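Local structure of RNA-dependent RNA Polymerase (Bombyx mori cytoplasmic polyhedrosis virus, 6TZ0) at residues A[668-672]-A[692-696]; A[510-516]-A[649-653]; A[659-663]-A[695-700]; A[532-537]-A[727-731]. The protein catalyses RNA-templated RNA synthesis for viral transcription and genome replication, probably making fully conservative plus strands and later the complementary minus strands. All blocks are in the same frame, centred on the assembly; numbering follows the deposited sequence.

The four contacts lie in and around what is probably the palm of the polymerase. Interactions 1 and 3 are neighbours, with centres about 6 Å apart; they share Asp695 and His696 on helix 690-705. Interaction 3 joins that helix to helix 644-665, whose earlier turns enter interaction 2, about 18 Å away between centres. Interaction 4 lies 21 to 24 Å from the other three between centres. In chain order, segments 510-516 and 532-537 come first, then three successive stations on and after helix 644-665, then helix 690-705 and finally 727-731. Elements distant in sequence are thus gathered round the sheet whose strands lead to the metal-binding aspartates Asp547, Asp680 and Asp681.

Interaction 1: A[668-672]-A[692-696]; sequences KNSCL and DTHDH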
loop_
_atom_site.group_PDB
_atom_site.type_symbol
_atom_site.label_atom_id
_atom_site.label_comp_id
_atom_site.label_asym_id
_atom_site.label_seq_id
_atom_site.Cartn_x
_atom_site.Cartn_y
_atom_site.Cartn_z
ATOM N N LYS A 668 -29.125 -24.803 12.734
ATOM C CA LYS A 668 -28.439 -24.295 13.909
ATOM C C LYS A 668 -28.609 -22.788 13.991
ATOM O O LYS A 668 -28.666 -22.099 12.972
ATOM C CB LYS A 668 -26.957 -24.651 13.863
ATOM C CG LYS A 668 -26.710 -26.129 13.911
ATOM C CD LYS A 668 -25.245 -26.458 13.793
ATOM C CE LYS A 668 -25.038 -27.958 13.782
ATOM N NZ LYS A 668 -23.607 -28.317 13.649
ATOM N N ASN A 669 -28.675 -22.279 15.212
ATOM C CA ASN A 669 -28.888 -20.857 15.396
ATOM C C ASN A 669 -27.605 -20.077 15.130
ATOM O O ASN A 669 -26.520 -20.636 14.970
ATOM C CB ASN A 669 -29.420 -20.571 16.798
ATOM C CG ASN A 669 -28.517 -21.105 17.896
ATOM O OD1 ASN A 669 -27.516 -21.770 17.638
ATOM N ND2 ASN A 669 -28.848 -20.778 19.132
ATOM N N SER A 670 -27.734 -18.761 15.097
ATOM C CA SER A 670 -26.593 -17.869 15.093
ATOM C C SER A 670 -26.656 -17.019 16.348
ATOM O O SER A 670 -27.722 -16.533 16.729
ATOM C CB SER A 670 -26.572 -16.970 13.866
ATOM O OG SER A 670 -27.580 -15.987 13.932
ATOM N N CYS A 671 -25.513 -16.862 16.999
ATOM C CA CYS A 671 -25.393 -15.968 18.137
ATOM C C CYS A 671 -24.533 -14.758 17.808
ATOM O O CYS A 671 -24.226 -13.962 18.699
ATOM C CB CYS A 671 -24.830 -16.732 19.332
ATOM S SG CYS A 671 -23.230 -17.411 18.994
ATOM N N LEU A 672 -24.175 -14.589 16.541
ATOM C CA LEU A 672 -23.253 -13.549 16.107
ATOM C C LEU A 672 -23.973 -12.210 16.069
ATOM O O LEU A 672 -25.005 -12.073 15.405
ATOM C CB LEU A 672 -22.691 -13.907 14.734
ATOM C CG LEU A 672 -21.512 -13.167 14.105
ATOM C CD1 LEU A 672 -20.741 -14.146 13.268
ATOM C CD2 LEU A 672 -21.962 -12.033 13.225
ATOM N N ASP A 692 -23.635 -22.305 22.796
ATOM C CA ASP A 692 -23.922 -21.817 21.455
ATOM C C ASP A 692 -22.804 -20.933 20.928
ATOM O O ASP A 692 -22.431 -21.039 19.753
ATOM C CB ASP A 692 -25.235 -21.046 21.456
ATOM C CG ASP A 692 -26.420 -21.917 21.793
ATOM O OD1 ASP A 692 -26.363 -23.133 21.524
ATOM O OD2 ASP A 692 -27.411 -21.382 22.330
ATOM N N THR A 693 -22.257 -20.066 21.786
ATOM C CA THR A 693 -21.161 -19.198 21.373
ATOM C C THR A 693 -19.901 -19.995 21.078
ATOM O O THR A 693 -19.196 -19.701 20.103
ATOM C CB THR A 693 -20.895 -18.132 22.433
ATOM O OG1 THR A 693 -20.695 -18.751 23.705
ATOM C CG2 THR A 693 -22.035 -17.146 22.516
ATOM N N HIS A 694 -19.624 -21.034 21.872
ATOM C CA HIS A 694 -18.465 -21.872 21.591
ATOM C C HIS A 694 -18.651 -22.665 20.303
ATOM O O HIS A 694 -17.709 -22.787 19.514
ATOM C CB HIS A 694 -18.189 -22.796 22.774
ATOM C CG HIS A 694 -16.998 -23.683 22.586
ATOM N ND1 HIS A 694 -15.706 -23.202 22.570
ATOM C CD2 HIS A 694 -16.901 -25.024 22.431
ATOM C CE1 HIS A 694 -14.866 -24.207 22.397
ATOM N NE2 HIS A 694 -15.566 -25.323 22.312
ATOM N N ASP A 695 -19.866 -23.170 20.053
ATOM C CA ASP A 695 -20.142 -23.905 18.819
ATOM C C ASP A 695 -19.975 -23.016 17.592
ATOM O O ASP A 695 -19.336 -23.413 16.607
ATOM C CB ASP A 695 -21.556 -24.483 18.878
ATOM C CG ASP A 695 -21.830 -25.515 17.791
ATOM O OD1 ASP A 695 -20.924 -25.853 17.003
ATOM O OD2 ASP A 695 -22.982 -25.987 17.714
ATOM N N HIS A 696 -20.480 -21.787 17.662
ATOM C CA HIS A 696 -20.438 -20.905 16.505
ATOM C C HIS A 696 -19.024 -20.390 16.252
ATOM O O HIS A 696 -18.599 -20.268 15.093
ATOM C CB HIS A 696 -21.438 -19.770 16.724
ATOM C CG HIS A 696 -21.760 -18.986 15.494
ATOM N ND1 HIS A 696 -22.591 -17.891 15.521
ATOM C CD2 HIS A 696 -21.357 -19.119 14.212
ATOM C CE1 HIS A 696 -22.700 -17.392 14.306
ATOM N NE2 HIS A 696 -21.957 -18.117 13.493
#
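Cys671 and Leu672 close on the imidazole of His696 in the polymerase palm, where the loop leading into strand 672-677 passes helix 690-705. That strand opens the hairpin whose turn carries the metal-binding Asp680 and Asp681, and the contact lies at the opposite end of the hairpin from them. His696 extends its ring from the helix with CG anti to the backbone N (chi1 -165°). Cys671 SG lies in the ring plane at the edge, 3.6 Å from His696 ND1, whereas two CB atoms come obliquely to CE1 of the ring. One is Leu672 CB, 3.5 Å from His696 CE1, its side chain running at about a right angle to that of the histidine; the other belongs to Ser670. Phe686 of strand 682-687 also meets the ring, with the two planes steeply inclined.

Cys671 SG is wedged further against the helix, 3.6 Å from Thr693 CA and 3.7 Å from Thr693 CG2. Thr693 OG1 is hydrogen-bonded to Asn689 O, and its CG2 faces the sulfur. Toward the exposed side the amide of Asn669 stands almost perpendicular to the carboxylate of Asp692, with ND2 of the first 3.6 Å from OD2 of the second. Backbone and ring are also linked directly: Cys671 N donates weakly to His696 ND1 over 3.4 Å, with an N-H...N angle of 160°.

Interaction 2: A[510-516]-A[649-653]; sequences IYDLNDN and TVLLQ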
loop_
_atom_site.group_PDB
_atom_site.type_symbol
_atom_site.label_atom_id
_atom_site.label_comp_id
_atom_site.label_asym_id
_atom_site.label_seq_id
_atom_site.Cartn_x
_atom_site.Cartn_y
_atom_site.Cartn_z
ATOM N N ILE A 510 -19.329 -2.624 -1.917
ATOM C CA ILE A 510 -20.034 -3.397 -0.896
ATOM C C ILE A 510 -19.909 -2.769 0.485
ATOM O O ILE A 510 -20.673 -3.124 1.390
ATOM C CB ILE A 510 -19.531 -4.856 -0.917
ATOM C CG1 ILE A 510 -20.556 -5.813 -0.299
ATOM C CG2 ILE A 510 -18.224 -4.988 -0.176
ATOM C CD1 ILE A 510 -20.298 -7.266 -0.571
ATOM N N TYR A 511 -18.993 -1.813 0.667
ATOM C CA TYR A 511 -18.886 -1.130 1.950
ATOM C C TYR A 511 -20.085 -0.240 2.231
ATOM O O TYR A 511 -20.384 0.026 3.398
ATOM C CB TYR A 511 -17.633 -0.265 2.023
ATOM C CG TYR A 511 -16.328 -0.999 1.891
ATOM C CD1 TYR A 511 -15.959 -1.951 2.815
ATOM C CD2 TYR A 511 -15.416 -0.658 0.906
ATOM C CE1 TYR A 511 -14.757 -2.604 2.719
ATOM C CE2 TYR A 511 -14.206 -1.302 0.808
ATOM C CZ TYR A 511 -13.885 -2.276 1.719
ATOM O OH TYR A 511 -12.684 -2.925 1.640
ATOM N N ASP A 512 -20.771 0.223 1.198
ATOM C CA ASP A 512 -21.959 1.045 1.352
ATOM C C ASP A 512 -23.225 0.222 1.510
ATOM O O ASP A 512 -24.317 0.793 1.547
ATOM C CB ASP A 512 -22.107 1.976 0.153
ATOM C CG ASP A 512 -20.991 2.986 0.068
ATOM O OD1 ASP A 512 -20.436 3.353 1.124
ATOM O OD2 ASP A 512 -20.661 3.412 -1.058
ATOM N N LEU A 513 -23.109 -1.097 1.602
ATOM C CA LEU A 513 -24.267 -1.970 1.653
ATOM C C LEU A 513 -24.332 -2.800 2.922
ATOM O O LEU A 513 -25.327 -3.499 3.133
ATOM C CB LEU A 513 -24.272 -2.901 0.438
ATOM C CG LEU A 513 -24.324 -2.226 -0.927
ATOM C CD1 LEU A 513 -24.251 -3.278 -1.992
ATOM C CD2 LEU A 513 -25.580 -1.409 -1.073
ATOM N N ASN A 514 -23.305 -2.748 3.762
ATOM C CA ASN A 514 -23.265 -3.491 5.009
ATOM C C ASN A 514 -22.732 -2.586 6.106
ATOM O O ASN A 514 -22.435 -1.408 5.889
ATOM C CB ASN A 514 -22.371 -4.729 4.912
ATOM C CG ASN A 514 -22.917 -5.772 4.005
ATOM O OD1 ASN A 514 -22.292 -6.139 3.015
ATOM N ND2 ASN A 514 -24.099 -6.275 4.335
ATOM N N ASP A 515 -22.588 -3.172 7.293
ATOM C CA ASP A 515 -21.966 -2.525 8.437
ATOM C C ASP A 515 -20.851 -3.378 9.027
ATOM O O ASP A 515 -20.517 -3.221 10.203
ATOM C CB ASP A 515 -23.010 -2.209 9.508
ATOM C CG ASP A 515 -23.820 -3.431 9.917
ATOM O OD1 ASP A 515 -23.716 -4.486 9.256
ATOM O OD2 ASP A 515 -24.558 -3.340 10.918
ATOM N N ASN A 516 -20.274 -4.284 8.247
ATOM C CA ASN A 516 -19.275 -5.204 8.768
ATOM C C ASN A 516 -17.878 -4.934 8.214
ATOM O O ASN A 516 -17.118 -5.864 7.945
ATOM C CB ASN A 516 -19.713 -6.651 8.537
ATOM C CG ASN A 516 -20.034 -6.959 7.104
ATOM O OD1 ASN A 516 -19.801 -6.154 6.216
ATOM N ND2 ASN A 516 -20.607 -8.135 6.874
ATOM N N THR A 649 -11.021 -8.016 2.898
ATOM C CA THR A 649 -12.236 -7.615 3.600
ATOM C C THR A 649 -13.465 -8.335 3.051
ATOM O O THR A 649 -14.258 -8.901 3.820
ATOM C CB THR A 649 -12.416 -6.107 3.492
ATOM O OG1 THR A 649 -11.262 -5.453 4.021
ATOM C CG2 THR A 649 -13.626 -5.677 4.276
ATOM N N VAL A 650 -13.620 -8.341 1.720
ATOM C CA VAL A 650 -14.752 -8.999 1.075
ATOM C C VAL A 650 -14.727 -10.498 1.328
ATOM O O VAL A 650 -15.752 -11.091 1.685
ATOM C CB VAL A 650 -14.766 -8.667 -0.429
ATOM C CG1 VAL A 650 -15.691 -9.584 -1.182
ATOM C CG2 VAL A 650 -15.234 -7.246 -0.642
ATOM N N LEU A 651 -13.550 -11.120 1.211
ATOM C CA LEU A 651 -13.444 -12.565 1.380
ATOM C C LEU A 651 -13.740 -12.994 2.812
ATOM O O LEU A 651 -14.438 -13.993 3.031
ATOM C CB LEU A 651 -12.053 -13.025 0.941
ATOM C CG LEU A 651 -11.696 -14.510 0.874
ATOM C CD1 LEU A 651 -10.788 -14.723 -0.293
ATOM C CD2 LEU A 651 -10.969 -14.964 2.111
ATOM N N LEU A 652 -13.245 -12.247 3.801
ATOM C CA LEU A 652 -13.474 -12.649 5.182
ATOM C C LEU A 652 -14.914 -12.405 5.608
ATOM O O LEU A 652 -15.501 -13.241 6.314
ATOM C CB LEU A 652 -12.498 -11.923 6.101
ATOM C CG LEU A 652 -11.055 -12.405 5.994
ATOM C CD1 LEU A 652 -10.138 -11.468 6.746
ATOM C CD2 LEU A 652 -10.944 -13.819 6.513
ATOM N N GLN A 653 -15.518 -11.289 5.168
ATOM C CA GLN A 653 -16.915 -11.065 5.521
ATOM C C GLN A 653 -17.823 -12.052 4.804
ATOM O O GLN A 653 -18.833 -12.481 5.374
ATOM C CB GLN A 653 -17.322 -9.617 5.240
ATOM C CG GLN A 653 -17.601 -9.242 3.808
ATOM C CD GLN A 653 -17.807 -7.765 3.643
ATOM O OE1 GLN A 653 -17.607 -6.992 4.568
ATOM N NE2 GLN A 653 -18.253 -7.364 2.467
#
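Ile510 meets Val650 and Gln653 where the loop after helix 501-508 leans on helix 644-665, the long palm helix of polymerase motif B. From CB, which points toward the helix, two branches leave. The short branch ends in CG2, which touches Val650 CG2 at 3.8 Å in an apolar contact and also lies against the end of the Gln653 side chain. The longer branch leaves anti to the backbone N (chi1 -158°) and continues extended through CG1 to CD1; both of these carbons also touch the outer end of the Gln653 amide, the two side chains coming from opposite directions. The tip of Gln653 is thereby lined by isoleucine carbons, while the amide of Asn516 comes up to it across the chain at about a right angle, the two amide planes 32° apart.

Beside it, Tyr511 meets Thr649 with its ring edge and hydroxyl: Tyr511 CE1 is 3.6 Å from Thr649 CG2, and Tyr511 OH is 3.7 Å from Thr649 CB. The threonine hydroxyl itself is bonded to Ser645 O one turn back in the helix. Thr649 lies about 9 Å, side chain to side chain, from the metal-binding Asp680 and Asp681. Leu397 of helix 389-397 packs on both Ile510 and Val650, Ile404 of helix 401-409 adds to Ile510, and Ile677 of strand 672-677 borders Thr649 and Gln653.

Interaction 3: A[659-663]-A[695-700]; sequences NELKR and DHAVSN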
loop_
_atom_site.group_PDB
_atom_site.type_symbol
_atom_site.label_atom_id
_atom_site.label_comp_id
_atom_site.label_asym_id
_atom_site.label_seq_id
_atom_site.Cartn_x
_atom_site.Cartn_y
_atom_site.Cartn_z
ATOM N N ASN A 659 -21.067 -18.517 6.567
ATOM C CA ASN A 659 -21.128 -19.574 7.566
ATOM C C ASN A 659 -22.345 -19.406 8.460
ATOM O O ASN A 659 -22.924 -20.400 8.904
ATOM C CB ASN A 659 -19.867 -19.587 8.418
ATOM C CG ASN A 659 -19.701 -20.874 9.182
ATOM O OD1 ASN A 659 -20.417 -21.843 8.950
ATOM N ND2 ASN A 659 -18.790 -20.878 10.135
ATOM N N GLU A 660 -22.735 -18.159 8.728
ATOM C CA GLU A 660 -23.976 -17.904 9.458
ATOM C C GLU A 660 -25.189 -18.442 8.696
ATOM O O GLU A 660 -26.041 -19.137 9.269
ATOM C CB GLU A 660 -24.106 -16.403 9.725
ATOM C CG GLU A 660 -25.278 -15.992 10.578
ATOM C CD GLU A 660 -25.257 -14.515 10.916
ATOM O OE1 GLU A 660 -24.350 -13.812 10.435
ATOM O OE2 GLU A 660 -26.136 -14.058 11.675
ATOM N N LEU A 661 -25.248 -18.174 7.385
ATOM C CA LEU A 661 -26.332 -18.705 6.554
ATOM C C LEU A 661 -26.290 -20.230 6.453
ATOM O O LEU A 661 -27.338 -20.886 6.420
ATOM C CB LEU A 661 -26.269 -18.106 5.155
ATOM C CG LEU A 661 -26.486 -16.612 4.990
ATOM C CD1 LEU A 661 -26.312 -16.229 3.539
ATOM C CD2 LEU A 661 -27.854 -16.229 5.497
ATOM N N LYS A 662 -25.090 -20.808 6.394
ATOM C CA LYS A 662 -24.938 -22.255 6.287
ATOM C C LYS A 662 -25.367 -22.962 7.562
ATOM O O LYS A 662 -26.003 -24.023 7.500
ATOM C CB LYS A 662 -23.483 -22.579 5.957
ATOM C CG LYS A 662 -23.154 -24.040 5.776
ATOM C CD LYS A 662 -23.795 -24.587 4.525
ATOM C CE LYS A 662 -23.237 -25.954 4.180
ATOM N NZ LYS A 662 -23.550 -26.988 5.195
ATOM N N ARG A 663 -25.042 -22.385 8.718
ATOM C CA ARG A 663 -25.537 -22.911 9.981
ATOM C C ARG A 663 -27.046 -22.775 10.088
ATOM O O ARG A 663 -27.701 -23.635 10.679
ATOM C CB ARG A 663 -24.866 -22.202 11.149
ATOM C CG ARG A 663 -23.448 -22.609 11.390
ATOM C CD ARG A 663 -22.860 -21.739 12.465
ATOM N NE ARG A 663 -23.628 -21.784 13.702
ATOM C CZ ARG A 663 -23.444 -22.674 14.668
ATOM N NH1 ARG A 663 -22.518 -23.611 14.544
ATOM N NH2 ARG A 663 -24.194 -22.624 15.756
ATOM N N ASP A 695 -19.866 -23.170 20.053
ATOM C CA ASP A 695 -20.142 -23.905 18.819
ATOM C C ASP A 695 -19.975 -23.016 17.592
ATOM O O ASP A 695 -19.336 -23.413 16.607
ATOM C CB ASP A 695 -21.556 -24.483 18.878
ATOM C CG ASP A 695 -21.830 -25.515 17.791
ATOM O OD1 ASP A 695 -20.924 -25.853 17.003
ATOM O OD2 ASP A 695 -22.982 -25.987 17.714
ATOM N N HIS A 696 -20.480 -21.787 17.662
ATOM C CA HIS A 696 -20.438 -20.905 16.505
ATOM C C HIS A 696 -19.024 -20.390 16.252
ATOM O O HIS A 696 -18.599 -20.268 15.093
ATOM C CB HIS A 696 -21.438 -19.770 16.724
ATOM C CG HIS A 696 -21.760 -18.986 15.494
ATOM N ND1 HIS A 696 -22.591 -17.891 15.521
ATOM C CD2 HIS A 696 -21.357 -19.119 14.212
ATOM C CE1 HIS A 696 -22.700 -17.392 14.306
ATOM N NE2 HIS A 696 -21.957 -18.117 13.493
ATOM N N ALA A 697 -18.254 -20.149 17.320
ATOM C CA ALA A 697 -16.875 -19.701 17.148
ATOM C C ALA A 697 -15.984 -20.815 16.611
ATOM O O ALA A 697 -15.118 -20.565 15.762
ATOM C CB ALA A 697 -16.337 -19.165 18.472
ATOM N N VAL A 698 -16.196 -22.052 17.070
ATOM C CA VAL A 698 -15.443 -23.184 16.541
ATOM C C VAL A 698 -15.799 -23.437 15.078
ATOM O O VAL A 698 -14.925 -23.770 14.266
ATOM C CB VAL A 698 -15.668 -24.417 17.439
ATOM C CG1 VAL A 698 -15.185 -25.696 16.795
ATOM C CG2 VAL A 698 -14.916 -24.234 18.729
ATOM N N SER A 699 -17.062 -23.212 14.699
ATOM C CA SER A 699 -17.444 -23.399 13.302
ATOM C C SER A 699 -16.827 -22.334 12.398
ATOM O O SER A 699 -16.419 -22.636 11.270
ATOM C CB SER A 699 -18.962 -23.400 13.168
ATOM O OG SER A 699 -19.488 -22.125 13.473
ATOM N N ASN A 700 -16.732 -21.089 12.882
ATOM C CA ASN A 700 -16.045 -20.050 12.112
ATOM C C ASN A 700 -14.555 -20.336 11.975
ATOM O O ASN A 700 -13.970 -20.112 10.907
ATOM C CB ASN A 700 -16.242 -18.682 12.751
ATOM C CG ASN A 700 -17.606 -18.118 12.500
ATOM O OD1 ASN A 700 -18.176 -18.298 11.428
ATOM N ND2 ASN A 700 -18.126 -17.389 13.471
#
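Two palm helices, 644-665 and 690-705, are joined here by Arg663 lying on His696 and by Asn659 reaching Asn700. The short segments run at 122° to one another, with their axes 10.9 Å apart at closest approach; the long Arg663 spans the wider end, while two asparagines meet where the backbones come nearest. A bend at chi3 lays the guanidinium of Arg663 on His696 in an offset stack, planes 16° apart and centres 4.6 Å apart, with NE over the ring and the guanidinium centre over His696 CA. Its aliphatic part joins in, Arg663 CD coming to 3.5 Å from His696 CD2. Farther out, NH1 of Arg663 forms a long salt bridge of 3.7 Å to Asp695 OD1; the carboxylate approaches the guanidinium at its edge, but its own plane is perpendicular. Arg663 NH2 is taken by Asn669 O.

At the other end of the contact, Asn659 ND2 donates to Asn700 OD1 at 3.0 Å. This nitrogen sits well above the carbonyl plane of Asn700, and the N-H...O angle is 141°. Between the two bridges lies Ser699, its OG 3.5 Å from Arg663 NH1 and bonded at 2.6 Å to His696 O; that carbonyl also accepts from Asn700 N on the same face.

The positive charge of Arg663 is probably balanced by the Asp695 carboxylate and by Asn669 O. So close a cation would probably disfavour protonation of His696, while Asp695 would partly offset it.

Interaction 4: A[532-537]-A[727-731]; sequences MLYWTS and VVNGT
Val727 packs against Met532 and Leu533 where helix 530-535 meets the tip of a beta-hairpin joining strands 725-727 and 732-733. Val727 CG1 lies 3.7 Å from Leu533 CD1, the two side chains crossing at about a right angle, and Val727 CG2 is 3.9 Å from Met532 CB. Placing CG1 anti to the backbone N (chi1 175°) lets the valine present one methyl to Leu533 and the other also to Met532. Ile720 of the adjoining strand 720-722 backs Val727, Met532 and Thr536.

Packing stays tight where Thr536 sets its methyl against the hairpin turn, Thr536 CG2 being 3.4 Å from Asn729 N. Asn729 and Gly730 both adopt left-handed backbone angles, close to a type I' turn, and Val728 N bonds to Thr731 O across its base. The fit is looser only at the glycine: Gly730 CA stays 4.4 Å from both Leu533 O and Ser537 OG. All the touching residues are buried, so no side is open to solvent, and no hydrogen bond crosses between the segments. Gly730 O accepts from Trp272 NE1; Ser537 OG bonds to Trp272 N and also donates to Leu533 O at 3.2 Å, almost straight along the carbonyl bond (176°).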
loop_
_atom_site.group_PDB
_atom_site.type_symbol
_atom_site.label_atom_id
_atom_site.label_comp_id
_atom_site.label_asym_id
_atom_site.label_seq_id
_atom_site.Cartn_x
_atom_site.Cartn_y
_atom_site.Cartn_z
ATOM N N MET A 532 -16.742 -1.317 20.569
ATOM C CA MET A 532 -16.118 -2.221 21.529
ATOM C C MET A 532 -16.440 -1.810 22.958
ATOM O O MET A 532 -16.669 -2.664 23.821
ATOM C CB MET A 532 -14.610 -2.253 21.319
ATOM C CG MET A 532 -14.192 -2.891 20.030
ATOM S SD MET A 532 -12.404 -3.006 19.844
ATOM C CE MET A 532 -12.012 -1.320 19.431
ATOM N N LEU A 533 -16.451 -0.504 23.218
ATOM C CA LEU A 533 -16.870 0.022 24.511
ATOM C C LEU A 533 -18.318 -0.321 24.830
ATOM O O LEU A 533 -18.647 -0.576 25.991
ATOM C CB LEU A 533 -16.643 1.532 24.524
ATOM C CG LEU A 533 -15.374 2.133 25.132
ATOM C CD1 LEU A 533 -14.110 1.497 24.664
ATOM C CD2 LEU A 533 -15.359 3.565 24.662
ATOM N N TYR A 534 -19.185 -0.374 23.818
ATOM C CA TYR A 534 -20.557 -0.811 24.054
ATOM C C TYR A 534 -20.633 -2.316 24.286
ATOM O O TYR A 534 -21.209 -2.768 25.279
ATOM C CB TYR A 534 -21.458 -0.407 22.891
ATOM C CG TYR A 534 -22.870 -0.901 23.064
ATOM C CD1 TYR A 534 -23.698 -0.349 24.027
ATOM C CD2 TYR A 534 -23.374 -1.922 22.273
ATOM C CE1 TYR A 534 -24.976 -0.795 24.203
ATOM C CE2 TYR A 534 -24.659 -2.379 22.445
ATOM C CZ TYR A 534 -25.454 -1.808 23.411
ATOM O OH TYR A 534 -26.741 -2.246 23.588
ATOM N N TRP A 535 -20.058 -3.110 23.388
ATOM C CA TRP A 535 -20.220 -4.554 23.478
ATOM C C TRP A 535 -19.366 -5.206 24.549
ATOM O O TRP A 535 -19.495 -6.414 24.760
ATOM C CB TRP A 535 -19.918 -5.232 22.142
ATOM C CG TRP A 535 -20.985 -5.066 21.131
ATOM C CD1 TRP A 535 -20.966 -4.251 20.048
ATOM C CD2 TRP A 535 -22.256 -5.715 21.124
ATOM N NE1 TRP A 535 -22.141 -4.363 19.350
ATOM C CE2 TRP A 535 -22.953 -5.256 19.997
ATOM C CE3 TRP A 535 -22.873 -6.642 21.967
ATOM C CZ2 TRP A 535 -24.232 -5.692 19.684
ATOM C CZ3 TRP A 535 -24.138 -7.074 21.654
ATOM C CH2 TRP A 535 -24.806 -6.601 20.525
ATOM N N THR A 536 -18.497 -4.470 25.225
ATOM C CA THR A 536 -17.765 -5.067 26.326
ATOM C C THR A 536 -18.402 -4.719 27.667
ATOM O O THR A 536 -18.074 -5.337 28.684
ATOM C CB THR A 536 -16.297 -4.628 26.270
ATOM O OG1 THR A 536 -15.887 -4.562 24.903
ATOM C CG2 THR A 536 -15.425 -5.693 26.872
ATOM N N SER A 537 -19.347 -3.779 27.676
ATOM C CA SER A 537 -20.208 -3.510 28.821
ATOM C C SER A 537 -21.399 -4.451 28.899
ATOM O O SER A 537 -22.238 -4.287 29.788
ATOM C CB SER A 537 -20.720 -2.070 28.774
ATOM O OG SER A 537 -19.670 -1.138 28.928
ATOM N N VAL A 727 -9.469 -3.045 24.155
ATOM C CA VAL A 727 -10.539 -2.657 25.064
ATOM C C VAL A 727 -10.786 -3.816 26.014
ATOM O O VAL A 727 -10.965 -4.955 25.574
ATOM C CB VAL A 727 -11.825 -2.275 24.309
ATOM C CG1 VAL A 727 -12.955 -2.001 25.279
ATOM C CG2 VAL A 727 -11.582 -1.062 23.430
ATOM N N VAL A 728 -10.752 -3.535 27.315
ATOM C CA VAL A 728 -10.981 -4.530 28.360
ATOM C C VAL A 728 -12.032 -3.952 29.299
ATOM O O VAL A 728 -11.716 -3.084 30.114
ATOM C CB VAL A 728 -9.703 -4.882 29.133
ATOM C CG1 VAL A 728 -9.996 -5.906 30.183
ATOM C CG2 VAL A 728 -8.619 -5.392 28.212
ATOM N N ASN A 729 -13.273 -4.436 29.191
ATOM C CA ASN A 729 -14.390 -4.120 30.095
ATOM C C ASN A 729 -14.723 -2.628 30.132
ATOM O O ASN A 729 -14.787 -2.009 31.191
ATOM C CB ASN A 729 -14.132 -4.651 31.507
ATOM C CG ASN A 729 -14.337 -6.126 31.611
ATOM O OD1 ASN A 729 -15.296 -6.661 31.071
ATOM N ND2 ASN A 729 -13.447 -6.800 32.324
ATOM N N GLY A 730 -14.968 -2.064 28.956
ATOM C CA GLY A 730 -15.320 -0.660 28.878
ATOM C C GLY A 730 -14.167 0.285 29.106
ATOM O O GLY A 730 -14.386 1.453 29.427
ATOM N N THR A 731 -12.939 -0.185 28.913
ATOM C CA THR A 731 -11.732 0.543 29.275
ATOM C C THR A 731 -10.680 0.365 28.191
ATOM O O THR A 731 -10.390 -0.763 27.786
ATOM C CB THR A 731 -11.213 0.051 30.632
ATOM O OG1 THR A 731 -12.050 0.539 31.688
ATOM C CG2 THR A 731 -9.774 0.420 30.863
#